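Local atomic coordinates of Rpb7-binding protein seb1 (Schizosaccharomyces pombe 972h-, PDB entry 5MDT), a protein that drives transcription termination by binding RNA polymerase II and nascent RNA, its CTD-interacting domain probably recognising the polymerase's C-terminal repeat tail. Residues N80-E85 with D89-G94; S72-A77 with E130-F135; K28-S33 with L66-R71. One frame throughout, in Å; residues are numbered along the deposited sequence.

Interaction 1: residues N80-E85 with D89-G94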
loop_
_atom_site.group_PDB
_atom_site.type_symbol
_atom_site.label_atom_id
_atom_site.label_comp_id
_atom_site.label_asym_id
_atom_site.label_seq_id
_atom_site.Cartn_x
_atom_site.Cartn_y
_atom_site.Cartn_z
ATOM N N ASN A 80 17.389 -5.907 9.011
ATOM C CA ASN A 80 18.604 -5.095 8.913
ATOM C C ASN A 80 18.772 -4.097 10.080
ATOM O O ASN A 80 19.618 -3.198 9.998
ATOM C CB ASN A 80 18.660 -4.405 7.551
ATOM C CG ASN A 80 18.914 -5.377 6.428
ATOM O OD1 ASN A 80 20.059 -5.747 6.146
ATOM N ND2 ASN A 80 17.847 -5.868 5.812
ATOM N N ASN A 81 17.992 -4.289 11.177
ATOM C CA ASN A 81 17.976 -3.459 12.396
ATOM C C ASN A 81 17.822 -1.956 12.093
ATOM O O ASN A 81 18.496 -1.108 12.685
ATOM C CB ASN A 81 19.189 -3.755 13.293
ATOM C CG ASN A 81 19.237 -5.191 13.736
ATOM O OD1 ASN A 81 19.935 -6.020 13.145
ATOM N ND2 ASN A 81 18.437 -5.529 14.738
ATOM N N GLU A 82 16.913 -1.647 11.155
ATOM C CA GLU A 82 16.594 -0.305 10.704
ATOM C C GLU A 82 15.347 0.197 11.417
ATOM O O GLU A 82 14.412 -0.571 11.661
ATOM C CB GLU A 82 16.383 -0.288 9.188
ATOM C CG GLU A 82 17.660 -0.417 8.380
ATOM C CD GLU A 82 17.487 -0.490 6.873
ATOM O OE1 GLU A 82 18.302 -1.183 6.227
ATOM O OE2 GLU A 82 16.535 0.122 6.337
ATOM N N SER A 83 15.345 1.490 11.753
ATOM C CA SER A 83 14.263 2.157 12.468
ATOM C C SER A 83 13.347 2.908 11.518
ATOM O O SER A 83 13.823 3.526 10.569
ATOM C CB SER A 83 14.840 3.123 13.501
ATOM O OG SER A 83 13.849 3.969 14.062
ATOM N N PHE A 84 12.035 2.875 11.797
ATOM C CA PHE A 84 11.012 3.612 11.055
ATOM C C PHE A 84 11.114 5.107 11.426
ATOM O O PHE A 84 10.862 5.959 10.577
ATOM C CB PHE A 84 9.610 3.055 11.376
ATOM C CG PHE A 84 8.457 3.820 10.771
ATOM C CD1 PHE A 84 8.076 3.608 9.452
ATOM C CD2 PHE A 84 7.752 4.757 11.520
ATOM C CE1 PHE A 84 7.017 4.328 8.887
ATOM C CE2 PHE A 84 6.695 5.477 10.958
ATOM C CZ PHE A 84 6.339 5.262 9.641
ATOM N N GLU A 85 11.477 5.413 12.694
ATOM C CA GLU A 85 11.647 6.780 13.204
ATOM C C GLU A 85 12.870 7.469 12.589
ATOM O O GLU A 85 12.822 8.674 12.330
ATOM C CB GLU A 85 11.730 6.799 14.735
ATOM C CG GLU A 85 10.416 7.142 15.416
ATOM C CD GLU A 85 10.479 7.188 16.932
ATOM O OE1 GLU A 85 10.407 8.304 17.497
ATOM O OE2 GLU A 85 10.597 6.110 17.559
ATOM N N ASP A 89 16.970 6.139 3.767
ATOM C CA ASP A 89 16.227 6.489 2.553
ATOM C C ASP A 89 16.328 5.456 1.421
ATOM O O ASP A 89 15.296 5.053 0.880
ATOM C CB ASP A 89 16.643 7.888 2.070
ATOM C CG ASP A 89 16.329 8.996 3.068
ATOM O OD1 ASP A 89 15.292 8.891 3.773
ATOM O OD2 ASP A 89 17.113 9.976 3.138
ATOM N N ALA A 90 17.552 4.981 1.116
ATOM C CA ALA A 90 17.792 4.015 0.040
ATOM C C ALA A 90 17.626 2.562 0.476
ATOM O O ALA A 90 17.960 1.657 -0.290
ATOM C CB ALA A 90 19.189 4.223 -0.541
ATOM N N SER A 91 17.144 2.323 1.709
ATOM C CA SER A 91 16.993 0.971 2.221
ATOM C C SER A 91 15.559 0.687 2.689
ATOM O O SER A 91 14.662 1.502 2.445
ATOM C CB SER A 91 18.000 0.696 3.340
ATOM O OG SER A 91 18.080 -0.691 3.620
ATOM N N PHE A 92 15.315 -0.495 3.283
ATOM C CA PHE A 92 13.960 -0.965 3.624
ATOM C C PHE A 92 13.152 -0.000 4.476
ATOM O O PHE A 92 11.978 0.198 4.190
ATOM C CB PHE A 92 14.009 -2.348 4.267
ATOM C CG PHE A 92 14.629 -3.386 3.368
ATOM C CD1 PHE A 92 13.901 -3.951 2.326
ATOM C CD2 PHE A 92 15.956 -3.776 3.541
ATOM C CE1 PHE A 92 14.491 -4.878 1.462
ATOM C CE2 PHE A 92 16.542 -4.715 2.688
ATOM C CZ PHE A 92 15.805 -5.263 1.657
ATOM N N SER A 93 13.769 0.600 5.513
ATOM C CA SER A 93 13.089 1.579 6.373
ATOM C C SER A 93 12.635 2.827 5.585
ATOM O O SER A 93 11.596 3.403 5.920
ATOM C CB SER A 93 13.958 1.969 7.563
ATOM O OG SER A 93 15.260 2.352 7.153
ATOM N N GLY A 94 13.409 3.215 4.555
ATOM C CA GLY A 94 13.062 4.313 3.653
ATOM C C GLY A 94 11.803 3.987 2.883
ATOM O O GLY A 94 10.870 4.787 2.857
#

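Interaction 2: residues S72-A77 with E130-F135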
loop_
_atom_site.group_PDB
_atom_site.type_symbol
_atom_site.label_atom_id
_atom_site.label_comp_id
_atom_site.label_asym_id
_atom_site.label_seq_id
_atom_site.Cartn_x
_atom_site.Cartn_y
_atom_site.Cartn_z
ATOM N N SER A 72 6.356 -5.810 3.567
ATOM C CA SER A 72 7.601 -6.418 3.082
ATOM C C SER A 72 8.800 -5.500 3.347
ATOM O O SER A 72 9.800 -5.990 3.843
ATOM C CB SER A 72 7.484 -6.814 1.619
ATOM O OG SER A 72 6.579 -7.902 1.505
ATOM N N PHE A 73 8.661 -4.160 3.155
ATOM C CA PHE A 73 9.734 -3.223 3.520
ATOM C C PHE A 73 9.958 -3.246 5.034
ATOM O O PHE A 73 11.100 -3.212 5.479
ATOM C CB PHE A 73 9.392 -1.784 3.096
ATOM C CG PHE A 73 9.476 -1.442 1.623
ATOM C CD1 PHE A 73 10.548 -1.877 0.850
ATOM C CD2 PHE A 73 8.563 -0.566 1.046
ATOM C CE1 PHE A 73 10.660 -1.508 -0.501
ATOM C CE2 PHE A 73 8.694 -0.172 -0.296
ATOM C CZ PHE A 73 9.739 -0.642 -1.059
ATOM N N GLN A 74 8.866 -3.292 5.824
ATOM C CA GLN A 74 8.939 -3.365 7.287
ATOM C C GLN A 74 9.725 -4.619 7.711
ATOM O O GLN A 74 10.617 -4.525 8.568
ATOM C CB GLN A 74 7.525 -3.369 7.900
ATOM C CG GLN A 74 7.539 -3.562 9.421
ATOM C CD GLN A 74 6.193 -3.774 10.058
ATOM O OE1 GLN A 74 5.212 -4.156 9.406
ATOM N NE2 GLN A 74 6.136 -3.580 11.373
ATOM N N ASP A 75 9.443 -5.775 7.068
ATOM C CA ASP A 75 10.161 -7.024 7.385
ATOM C C ASP A 75 11.655 -6.904 7.109
ATOM O O ASP A 75 12.475 -7.323 7.936
ATOM C CB ASP A 75 9.559 -8.222 6.628
ATOM C CG ASP A 75 8.173 -8.626 7.081
ATOM O OD1 ASP A 75 7.760 -8.207 8.190
ATOM O OD2 ASP A 75 7.493 -9.351 6.325
ATOM N N GLY A 76 11.988 -6.301 5.966
ATOM C CA GLY A 76 13.366 -6.053 5.562
ATOM C C GLY A 76 14.101 -5.148 6.534
ATOM O O GLY A 76 15.271 -5.384 6.830
ATOM N N ALA A 77 13.408 -4.109 7.047
ATOM C CA ALA A 77 13.954 -3.131 7.992
ATOM C C ALA A 77 14.288 -3.771 9.331
ATOM O O ALA A 77 15.381 -3.533 9.854
ATOM C CB ALA A 77 12.985 -1.971 8.179
ATOM N N GLU A 130 -2.185 -3.195 12.651
ATOM C CA GLU A 130 -2.136 -3.081 14.108
ATOM C C GLU A 130 -1.367 -4.265 14.709
ATOM O O GLU A 130 -0.503 -4.064 15.566
ATOM C CB GLU A 130 -3.560 -2.983 14.679
ATOM C CG GLU A 130 -3.624 -2.749 16.178
ATOM C CD GLU A 130 -5.011 -2.365 16.647
ATOM O OE1 GLU A 130 -5.961 -3.143 16.397
ATOM O OE2 GLU A 130 -5.155 -1.266 17.229
ATOM N N LYS A 131 -1.673 -5.488 14.232
ATOM C CA LYS A 131 -1.069 -6.747 14.665
ATOM C C LYS A 131 0.426 -6.797 14.307
ATOM O O LYS A 131 1.232 -7.286 15.104
ATOM C CB LYS A 131 -1.835 -7.927 14.029
ATOM C CG LYS A 131 -1.444 -9.313 14.536
ATOM C CD LYS A 131 -2.045 -10.401 13.653
ATOM C CE LYS A 131 -1.582 -11.785 14.036
ATOM N NZ LYS A 131 -2.229 -12.826 13.196
ATOM N N ALA A 132 0.789 -6.282 13.119
ATOM C CA ALA A 132 2.172 -6.265 12.650
ATOM C C ALA A 132 2.926 -5.014 13.129
ATOM O O ALA A 132 4.121 -4.898 12.853
ATOM C CB ALA A 132 2.198 -6.355 11.127
ATOM N N SER A 133 2.231 -4.081 13.841
ATOM C CA SER A 133 2.750 -2.781 14.311
ATOM C C SER A 133 3.359 -1.963 13.126
ATOM O O SER A 133 4.344 -1.240 13.296
ATOM C CB SER A 133 3.762 -2.967 15.444
ATOM O OG SER A 133 3.217 -3.706 16.523
ATOM N N THR A 134 2.746 -2.085 11.928
ATOM C CA THR A 134 3.189 -1.440 10.677
ATOM C C THR A 134 3.121 0.088 10.770
ATOM O O THR A 134 4.010 0.783 10.275
ATOM C CB THR A 134 2.383 -2.001 9.483
ATOM O OG1 THR A 134 2.430 -3.422 9.509
ATOM C CG2 THR A 134 2.891 -1.509 8.123
ATOM N N PHE A 135 2.056 0.599 11.391
ATOM C CA PHE A 135 1.826 2.032 11.549
ATOM C C PHE A 135 1.585 2.382 13.018
ATOM O O PHE A 135 1.032 1.547 13.742
ATOM C CB PHE A 135 0.619 2.473 10.697
ATOM C CG PHE A 135 0.789 2.250 9.210
ATOM C CD1 PHE A 135 1.899 2.744 8.539
ATOM C CD2 PHE A 135 -0.167 1.552 8.479
ATOM C CE1 PHE A 135 2.064 2.518 7.165
ATOM C CE2 PHE A 135 -0.015 1.358 7.099
ATOM C CZ PHE A 135 1.102 1.834 6.455
#

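Interaction 3: residues K28-S33 with L66-R71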
loop_
_atom_site.group_PDB
_atom_site.type_symbol
_atom_site.label_atom_id
_atom_site.label_comp_id
_atom_site.label_asym_id
_atom_site.label_seq_id
_atom_site.Cartn_x
_atom_site.Cartn_y
_atom_site.Cartn_z
ATOM N N LYS A 28 4.068 -10.708 -7.486
ATOM C CA LYS A 28 5.121 -10.280 -8.439
ATOM C C LYS A 28 5.589 -8.834 -8.150
ATOM O O LYS A 28 6.789 -8.544 -8.142
ATOM C CB LYS A 28 4.618 -10.348 -9.897
ATOM C CG LYS A 28 4.319 -11.756 -10.426
ATOM C CD LYS A 28 4.226 -11.787 -11.958
ATOM C CE LYS A 28 2.929 -11.250 -12.521
ATOM N NZ LYS A 28 3.039 -10.951 -13.975
ATOM N N LEU A 29 4.634 -7.938 -7.901
ATOM C CA LEU A 29 4.934 -6.533 -7.640
ATOM C C LEU A 29 5.758 -6.405 -6.381
ATOM O O LEU A 29 6.726 -5.659 -6.366
ATOM C CB LEU A 29 3.593 -5.773 -7.474
ATOM C CG LEU A 29 2.795 -5.567 -8.758
ATOM C CD1 LEU A 29 1.347 -5.177 -8.428
ATOM C CD2 LEU A 29 3.423 -4.506 -9.650
ATOM N N THR A 30 5.400 -7.194 -5.336
ATOM C CA THR A 30 6.110 -7.155 -4.074
ATOM C C THR A 30 7.545 -7.612 -4.267
ATOM O O THR A 30 8.441 -6.933 -3.764
ATOM C CB THR A 30 5.365 -7.957 -3.025
ATOM O OG1 THR A 30 4.033 -7.417 -2.881
ATOM C CG2 THR A 30 6.071 -7.956 -1.693
ATOM N N ASN A 31 7.767 -8.724 -5.020
ATOM C CA ASN A 31 9.138 -9.183 -5.312
ATOM C C ASN A 31 9.950 -8.117 -6.021
ATOM O O ASN A 31 11.123 -7.899 -5.668
ATOM C CB ASN A 31 9.126 -10.467 -6.156
ATOM C CG ASN A 31 8.735 -11.659 -5.323
ATOM O OD1 ASN A 31 8.735 -11.597 -4.086
ATOM N ND2 ASN A 31 8.336 -12.761 -5.974
ATOM N N LEU A 32 9.360 -7.462 -7.039
ATOM C CA LEU A 32 10.114 -6.443 -7.788
ATOM C C LEU A 32 10.548 -5.293 -6.860
ATOM O O LEU A 32 11.682 -4.850 -6.927
ATOM C CB LEU A 32 9.276 -5.916 -8.971
ATOM C CG LEU A 32 9.141 -6.880 -10.162
ATOM C CD1 LEU A 32 7.979 -6.485 -11.032
ATOM C CD2 LEU A 32 10.393 -6.844 -11.033
ATOM N N SER A 33 9.680 -4.875 -5.943
ATOM C CA SER A 33 10.018 -3.782 -5.031
ATOM C C SER A 33 11.100 -4.209 -4.033
ATOM O O SER A 33 11.990 -3.426 -3.740
ATOM C CB SER A 33 8.762 -3.268 -4.323
ATOM O OG SER A 33 8.315 -4.265 -3.423
ATOM N N LEU A 66 -0.309 -1.895 -1.799
ATOM C CA LEU A 66 0.323 -1.060 -0.783
ATOM C C LEU A 66 0.575 -1.876 0.483
ATOM O O LEU A 66 1.668 -1.814 1.025
ATOM C CB LEU A 66 -0.564 0.160 -0.441
ATOM C CG LEU A 66 -0.082 1.045 0.725
ATOM C CD1 LEU A 66 1.256 1.741 0.389
ATOM C CD2 LEU A 66 -1.131 2.142 1.056
ATOM N N ASP A 67 -0.430 -2.662 0.924
ATOM C CA ASP A 67 -0.317 -3.479 2.117
ATOM C C ASP A 67 0.850 -4.451 2.011
ATOM O O ASP A 67 1.665 -4.547 2.933
ATOM C CB ASP A 67 -1.627 -4.257 2.338
ATOM C CG ASP A 67 -1.482 -5.322 3.412
ATOM O OD1 ASP A 67 -1.029 -4.980 4.533
ATOM O OD2 ASP A 67 -1.710 -6.522 3.098
ATOM N N SER A 68 0.912 -5.186 0.901
ATOM C CA SER A 68 1.955 -6.205 0.724
ATOM C C SER A 68 3.342 -5.562 0.662
ATOM O O SER A 68 4.272 -6.025 1.327
ATOM C CB SER A 68 1.694 -7.011 -0.538
ATOM O OG SER A 68 2.656 -8.044 -0.675
ATOM N N ILE A 69 3.458 -4.465 -0.070
ATOM C CA ILE A 69 4.747 -3.778 -0.196
ATOM C C ILE A 69 5.220 -3.170 1.141
ATOM O O ILE A 69 6.371 -3.385 1.502
ATOM C CB ILE A 69 4.665 -2.758 -1.342
ATOM C CG1 ILE A 69 4.665 -3.515 -2.701
ATOM C CG2 ILE A 69 5.869 -1.786 -1.260
ATOM C CD1 ILE A 69 4.375 -2.658 -3.903
ATOM N N VAL A 70 4.341 -2.441 1.874
ATOM C CA VAL A 70 4.731 -1.799 3.140
ATOM C C VAL A 70 5.158 -2.836 4.183
ATOM O O VAL A 70 6.204 -2.664 4.805
ATOM C CB VAL A 70 3.700 -0.774 3.699
ATOM C CG1 VAL A 70 2.417 -1.446 4.213
ATOM C CG2 VAL A 70 4.332 0.102 4.784
ATOM N N ARG A 71 4.399 -3.931 4.319
ATOM C CA ARG A 71 4.772 -4.981 5.278
ATOM C C ARG A 71 6.078 -5.700 4.879
ATOM O O ARG A 71 6.847 -6.094 5.754
ATOM C CB ARG A 71 3.620 -5.944 5.492
ATOM C CG ARG A 71 2.500 -5.331 6.348
ATOM C CD ARG A 71 1.465 -6.352 6.807
ATOM N NE ARG A 71 0.697 -6.874 5.676
ATOM C CZ ARG A 71 0.938 -8.029 5.060
ATOM N NH1 ARG A 71 1.905 -8.832 5.491
ATOM N NH2 ARG A 71 0.216 -8.387 4.006
#

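Interaction 1: residues N80-E85 with D89-G94
Three hydrogen bonds converge on the carboxylate of Glu82 from the start of helix 92-113. Ser91 OG donates to Glu82 OE1 at 2.7 Å, and the acceptor offers its syn lone pair. Glu82 OE2 takes two donors. Ser93 N lies 2.9 Å from Glu82 OE2, nearly in line with the C-O bond and with an almost straight N-H...O angle of 170°. Ser93 OG reaches Glu82 OE2 at 2.7 Å on the anti side. Bonds to both oxygens probably restrict the rotation of the carboxylate, and the N-terminal helix dipole would probably favour its negative charge. The Glu82 chain runs extended beyond CG, which lets the acid span the gap from the loop. Ser93 OG also has a bond from Val88 N, while Ser93 CB lies 3.4 Å from Ser83 O. Farther out, the Asn80 amide meets the Phe92 ring obliquely, Asn80 ND2 coming within 3.6 Å of Phe92 CE2 with the planes only 14° apart; that nitrogen is bonded to Gly76 O. Helix 59-79 ends in a Schellman motif with Asn81 as C-prime residue, and just after it, across the loop between helices 59-79 and 92-113, the Glu82 carboxylate holds the backbone N-H of Ser93 in the N-terminal turn of helix 92-113.

Interaction 2: residues S72-A77 with E130-F135
The backbones come nearest at Gln74 and Thr134, whose CA atoms lie 6.9 Å apart, where the flank of helix 59-79 faces the turn that ends helix 119-131. Gln74 bridges this distance with an almost fully extended chain, CG anti to the backbone N (chi1 175°) and chi2 -172°, which carries the amide straight out from its helix. Both ends of that amide are used. Thr134 OG1 donates to Gln74 OE1 at 2.9 Å, approaching tilted from the carbonyl plane, and Gln74 NE2 donates to Ala132 O at 2.8 Å with an N-H...O angle of 151°. Opposite demands at its two ends fix which way round the amide sits. Ala132 CB adds a looser touch, 4.1 Å from Gln74 OE1. A leucine in place of Gln74 would probably leave Ala132 O and the Thr134 hydroxyl without these partners in a partly buried spot. Thr134 CG2 meanwhile rests 4.0 Å above the centre of the Phe135 ring, and Thr134 O accepts from Trp96 NE1 of helix 92-113, tying the same turn to a third helix. Ser133, with positive phi, closes helix 119-131 in a Schellman motif, and the buried glutamine thus fastens a helix C-terminus within the all-helical CID fold.

Interaction 3: residues K28-S33 with L66-R71
Thr30 meets Ser68 across the gap between helix 23-35 and helix 59-79, and all three of its side-chain atoms beyond CA meet Ser68 OG. CB comes first, 3.6 Å from Ser68 OG. Of the two branches, Thr30 OG1 lies beside the backbone N (chi1 -58°), and it accepts from Ser68 OG at 2.7 Å; the same oxygen is bonded to Ile26 O one turn back, so it links its own helix to helix 59-79. CG2, the other branch, sits 3.6 Å from Ser68 OG. Ser68 reaches over with OG anti to its backbone N, chi1 -177°. One turn on, Ser33 OG turns back to donate to Thr30 O at 2.7 Å, which satisfies that hydroxyl within its helix and leaves it to touch Ile69 by packing, 3.8 Å from CG1. Ile69 CG1 in turn lies 4.0 Å from Thr30 OG1. Small side chains suit the close approach: the segment axes pass 9.2 Å apart, crossing at -32° and running roughly the same way. Helix 59-79 is central here: this contact puts helix 23-35 along one flank, Leu66 and Val70 meet helix 92-113, and Asp67, salt-bridged by Arg71, bonds Trp129 of helix 119-131.

In the fold
All three contacts involve helix 59-79 or the loop that leaves it. Interaction 3 is the buried one, its centre about 8 Å from the chain's centre; interaction 2 is partly buried at about 12 Å, and interaction 1 lies at the surface, about 17 Å out. Their chemistry follows this order: hydroxyls and an aliphatic chain between two helix flanks inside, a neutral amide bridging to a helix end midway, and a carboxylate receiving three donors outside. Interactions 2 and 3 share the helix in series and touch, Ser72 OG packing 3.2 Å from Thr30 CG2. Interaction 1, nested within the chain segment spanned by interaction 2, joins it through a probable hydrogen bond from Glu82 N to Ala77 O.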